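Local coordinates for protein nitroreductase (Desulfitobacterium hafniense, PDB 3PXV) that binds flavin mononucleotide as its cofactor and, as a member of the nitroreductase family, probably acts as an FMN-dependent oxidoreductase, at residues S15-K20 against L89-P94. Residues are numbered along the deposited sequence; the frame is centred on the assembly and turned at random.
With FMN (flavin mononucleotide), chain F.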
ATOM      1  N   SER B  15       5.106  -6.025  13.132  1.00 43.54           N
ATOM      2  CA  SER B  15       6.137  -6.722  12.380  1.00 43.58           C
ATOM      3  C   SER B  15       6.745  -7.845  13.205  1.00 44.36           C
ATOM      4  O   SER B  15       7.446  -7.599  14.178  1.00 47.96           O
ATOM      5  CB  SER B  15       7.223  -5.759  11.937  1.00 42.82           C
ATOM      6  OG  SER B  15       6.765  -4.933  10.896  1.00 43.21           O
ATOM      7  N   CYS B  16       6.484  -9.082  12.833  1.00 43.57           N
ATOM      8  CA  CYS B  16       7.043 -10.218  13.570  1.00 46.13           C
ATOM      9  C   CYS B  16       8.468 -10.533  13.102  1.00 46.58           C
ATOM     10  O   CYS B  16       8.720 -10.622  11.882  1.00 46.02           O
ATOM     11  CB  CYS B  16       6.154 -11.453  13.387  1.00 47.49           C
ATOM     12  SG  CYS B  16       6.759 -12.950  14.143  1.00 46.59           S
ATOM     13  N   ARG B  17       9.389 -10.701  14.046  1.00 44.39           N
ATOM     14  CA  ARG B  17      10.764 -11.042  13.684  1.00 49.14           C
ATOM     15  C   ARG B  17      11.301 -12.319  14.380  1.00 49.70           C
ATOM     16  O   ARG B  17      12.484 -12.430  14.688  1.00 49.04           O
ATOM     17  CB  ARG B  17      11.679  -9.854  13.956  1.00 49.38           C
ATOM     18  CG  ARG B  17      11.411  -8.709  13.029  1.00 51.69           C
ATOM     19  CD  ARG B  17      12.471  -7.632  13.147  1.00 51.02           C
ATOM     20  NE  ARG B  17      12.139  -6.542  12.237  1.00 48.64           N
ATOM     21  CZ  ARG B  17      11.459  -5.454  12.580  1.00 52.98           C
ATOM     22  NH1 ARG B  17      11.067  -5.261  13.843  1.00 51.25           N
ATOM     23  NH2 ARG B  17      11.193  -4.533  11.655  1.00 51.83           N
ATOM     24  N   ASP B  18      10.426 -13.286  14.582  1.00 49.13           N
ATOM     25  CA  ASP B  18      10.798 -14.520  15.237  1.00 50.89           C
ATOM     26  C   ASP B  18       9.620 -15.465  15.040  1.00 50.18           C
ATOM     27  O   ASP B  18       8.616 -15.405  15.765  1.00 49.29           O
ATOM     28  CB  ASP B  18      11.052 -14.243  16.720  1.00 53.19           C
ATOM     29  CG  ASP B  18      11.464 -15.469  17.485  1.00 55.83           C
ATOM     30  OD1 ASP B  18      11.799 -16.484  16.855  1.00 62.84           O
ATOM     31  OD2 ASP B  18      11.468 -15.410  18.728  1.00 60.92           O
ATOM     32  N   PHE B  19       9.738 -16.308  14.026  1.00 49.19           N
ATOM     33  CA  PHE B  19       8.689 -17.256  13.659  1.00 49.27           C
ATOM     34  C   PHE B  19       8.983 -18.698  14.062  1.00 51.30           C
ATOM     35  O   PHE B  19      10.126 -19.121  14.077  1.00 51.31           O
ATOM     36  CB  PHE B  19       8.515 -17.253  12.135  1.00 48.59           C
ATOM     37  CG  PHE B  19       8.014 -15.942  11.558  1.00 46.03           C
ATOM     38  CD1 PHE B  19       8.892 -14.958  11.165  1.00 47.67           C
ATOM     39  CD2 PHE B  19       6.661 -15.745  11.324  1.00 47.66           C
ATOM     40  CE1 PHE B  19       8.429 -13.778  10.592  1.00 47.02           C
ATOM     41  CE2 PHE B  19       6.197 -14.564  10.765  1.00 47.76           C
ATOM     42  CZ  PHE B  19       7.076 -13.595  10.391  1.00 44.48           C
ATOM     43  N   LYS B  20       7.925 -19.442  14.369  1.00 55.32           N
ATOM     44  CA  LYS B  20       7.993 -20.872  14.623  1.00 58.31           C
ATOM     45  C   LYS B  20       8.117 -21.514  13.239  1.00 59.00           C
ATOM     46  O   LYS B  20       7.853 -20.851  12.222  1.00 58.46           O
ATOM     47  CB  LYS B  20       6.722 -21.362  15.352  1.00 59.86           C
ATOM     48  CG  LYS B  20       6.521 -20.730  16.749  1.00 65.16           C
ATOM     49  CD  LYS B  20       5.097 -20.904  17.340  1.00 71.41           C
ATOM     50  CE  LYS B  20       4.942 -22.101  18.237  1.00 76.43           C
ATOM     51  NZ  LYS B  20       5.710 -21.963  19.526  1.00 78.75           N
ATOM     52  N   LEU B  89      17.437 -13.087   7.899  1.00 61.02           N
ATOM     53  CA  LEU B  89      16.828 -12.090   7.061  1.00 57.16           C
ATOM     54  C   LEU B  89      15.312 -12.421   7.057  1.00 53.78           C
ATOM     55  O   LEU B  89      14.485 -11.526   7.106  1.00 51.24           O
ATOM     56  CB  LEU B  89      17.497 -12.193   5.690  1.00 57.33           C
ATOM     57  CG  LEU B  89      17.906 -11.004   4.835  1.00 56.95           C
ATOM     58  CD1 LEU B  89      18.642  -9.934   5.614  1.00 47.52           C
ATOM     59  CD2 LEU B  89      18.758 -11.516   3.657  1.00 49.17           C
ATOM     60  N   PHE B  90      14.964 -13.713   7.084  1.00 51.49           N
ATOM     61  CA  PHE B  90      13.575 -14.134   7.109  1.00 49.11           C
ATOM     62  C   PHE B  90      13.053 -14.587   8.469  1.00 49.62           C
ATOM     63  O   PHE B  90      11.932 -15.083   8.570  1.00 52.61           O
ATOM     64  CB  PHE B  90      13.310 -15.196   6.046  1.00 49.13           C
ATOM     65  CG  PHE B  90      13.677 -14.765   4.652  1.00 46.80           C
ATOM     66  CD1 PHE B  90      13.592 -13.426   4.260  1.00 51.02           C
ATOM     67  CD2 PHE B  90      14.032 -15.707   3.706  1.00 49.57           C
ATOM     68  CE1 PHE B  90      13.922 -13.038   2.960  1.00 52.75           C
ATOM     69  CE2 PHE B  90      14.346 -15.339   2.412  1.00 47.39           C
ATOM     70  CZ  PHE B  90      14.298 -14.007   2.032  1.00 51.35           C
ATOM     71  N   TYR B  91      13.848 -14.375   9.509  1.00 49.96           N
ATOM     72  CA  TYR B  91      13.491 -14.681  10.888  1.00 48.71           C
ATOM     73  C   TYR B  91      12.868 -16.071  11.119  1.00 47.91           C
ATOM     74  O   TYR B  91      12.012 -16.258  11.986  1.00 46.01           O
ATOM     75  CB  TYR B  91      12.578 -13.574  11.415  1.00 48.23           C
ATOM     76  CG  TYR B  91      13.127 -12.173  11.170  1.00 49.32           C
ATOM     77  CD1 TYR B  91      14.204 -11.669  11.915  1.00 47.44           C
ATOM     78  CD2 TYR B  91      12.559 -11.347  10.197  1.00 45.98           C
ATOM     79  CE1 TYR B  91      14.691 -10.382  11.683  1.00 43.31           C
ATOM     80  CE2 TYR B  91      13.059 -10.063   9.951  1.00 49.72           C
ATOM     81  CZ  TYR B  91      14.117  -9.589  10.697  1.00 47.43           C
ATOM     82  OH  TYR B  91      14.584  -8.322  10.442  1.00 49.06           O
ATOM     83  N   GLY B  92      13.331 -17.052  10.360  1.00 48.73           N
ATOM     84  CA  GLY B  92      12.853 -18.437  10.491  1.00 48.32           C
ATOM     85  C   GLY B  92      11.465 -18.690   9.927  1.00 48.71           C
ATOM     86  O   GLY B  92      10.847 -19.706  10.255  1.00 50.12           O
ATOM     87  N   ALA B  93      10.961 -17.758   9.111  1.00 48.23           N
ATOM     88  CA  ALA B  93       9.631 -17.879   8.520  1.00 47.35           C
ATOM     89  C   ALA B  93       9.638 -19.045   7.575  1.00 46.99           C
ATOM     90  O   ALA B  93      10.570 -19.180   6.790  1.00 47.28           O
ATOM     91  CB  ALA B  93       9.234 -16.614   7.772  1.00 44.03           C
ATOM     92  N   PRO B  94       8.589 -19.878   7.629  1.00 47.32           N
ATOM     93  CA  PRO B  94       8.507 -21.049   6.780  1.00 50.85           C
ATOM     94  C   PRO B  94       7.873 -20.796   5.413  1.00 51.08           C
ATOM     95  O   PRO B  94       7.813 -21.708   4.601  1.00 52.54           O
ATOM     96  CB  PRO B  94       7.654 -21.996   7.619  1.00 52.44           C
ATOM     97  CG  PRO B  94       6.693 -21.058   8.307  1.00 48.67           C
ATOM     98  CD  PRO B  94       7.486 -19.832   8.600  1.00 47.11           C
TER
HETATM   99  N1  FMN F 200      11.533  -5.097   8.671  1.00 39.55           N
HETATM  100  C2  FMN F 200      12.590  -5.986   8.645  1.00 47.42           C
HETATM  101  O2  FMN F 200      13.006  -6.535   9.663  1.00 46.48           O
HETATM  102  N3  FMN F 200      13.198  -6.270   7.454  1.00 49.54           N
HETATM  103  C4  FMN F 200      12.789  -5.688   6.279  1.00 44.40           C
HETATM  104  O4  FMN F 200      13.384  -5.984   5.254  1.00 43.19           O
HETATM  105  C4A FMN F 200      11.720  -4.790   6.306  1.00 44.01           C
HETATM  106  N5  FMN F 200      11.269  -4.187   5.165  1.00 44.28           N
HETATM  107  C5A FMN F 200      10.069  -3.521   5.164  1.00 42.30           C
HETATM  108  C6  FMN F 200       9.499  -3.142   3.945  1.00 43.61           C
HETATM  109  C7  FMN F 200       8.284  -2.471   3.906  1.00 37.40           C
HETATM  110  C7M FMN F 200       7.717  -2.095   2.591  1.00 38.37           C
HETATM  111  C8  FMN F 200       7.639  -2.169   5.096  1.00 42.08           C
HETATM  112  C8M FMN F 200       6.338  -1.453   5.120  1.00 37.89           C
HETATM  113  C9  FMN F 200       8.202  -2.549   6.319  1.00 48.09           C
HETATM  114  C9A FMN F 200       9.433  -3.233   6.360  1.00 42.43           C
HETATM  115  N10 FMN F 200      10.029  -3.618   7.549  1.00 45.25           N
HETATM  116  C10 FMN F 200      11.091  -4.498   7.515  1.00 40.95           C
HETATM  117  C1' FMN F 200       9.197  -3.592   8.798  1.00 44.26           C
HETATM  118  C2' FMN F 200       9.266  -2.211   9.427  1.00 44.34           C
HETATM  119  O2' FMN F 200      10.494  -2.101  10.118  1.00 44.64           O
HETATM  120  C3' FMN F 200       8.066  -2.016  10.349  1.00 41.26           C
HETATM  121  O3' FMN F 200       6.856  -2.077   9.624  1.00 42.67           O
HETATM  122  C4' FMN F 200       8.146  -0.664  11.036  1.00 42.14           C
HETATM  123  O4' FMN F 200       9.290  -0.690  11.833  1.00 39.16           O
HETATM  124  C5' FMN F 200       6.916  -0.363  11.892  1.00 41.07           C
HETATM  125  O5' FMN F 200       6.741  -1.379  12.861  1.00 44.03           O
HETATM  126  P   FMN F 200       5.431  -2.308  12.862  1.00 43.61           P
HETATM  127  O1P FMN F 200       5.656  -3.373  13.886  1.00 38.95           O
HETATM  128  O2P FMN F 200       5.183  -2.979  11.497  1.00 40.29           O
HETATM  129  O3P FMN F 200       4.321  -1.395  13.262  1.00 39.90           O
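R17 and Y91 run side by side to the same oxygen of the flavin. The R17 chain runs along one face of the Y91 ring, CB over its centre, 3.7 Å from the centroid in a CH-pi contact, and with the chain extended from CG to NE the guanidinium emerges past the phenol, its plane steeply turned from the ring. From there R17 NE gives FMN O2 a nearly straight bond of 2.7 Å, while R17 NH2 reaches FMN N1 at 3.1 Å. Y91 OH adds a short 2.5 Å bond to the same O2, so R17 NE and Y91 OH both grip the pyrimidine carbonyl, with R17 NH2 adding a weak third bond to O2, and the arginine's charge could stabilise negative charge at N1–C2=O on the reduced flavin. At the other end of the cofactor S15 holds the phosphate, its OG 2.6 Å from FMN O2P and its backbone N bonded to O1P. This is part of the FMN site of the nitroreductase fold, which R13, K175 and H178 help complete: the loop after helix 5-12 meets the one leading into strand 95-101 of the central antiparallel sheet. A phenylalanine in place of Y91 would probably keep the ring under R17 but cost O2 its short hydroxyl bond. At the backbone of Y91, F19 N bonds Y91 O at 3.1 Å, tying the two loops together. Y91 occupies a type I' turn from F90 to A93, closed by A93 N to F90 O. The F19 ring is sandwiched between C16 SG over its centre and A93 CB on the opposite face. Farther out, D18 OD2 is hydrogen-bonded to T173 OG1, and E63 accepts the backbone N-H groups of L89 and F90.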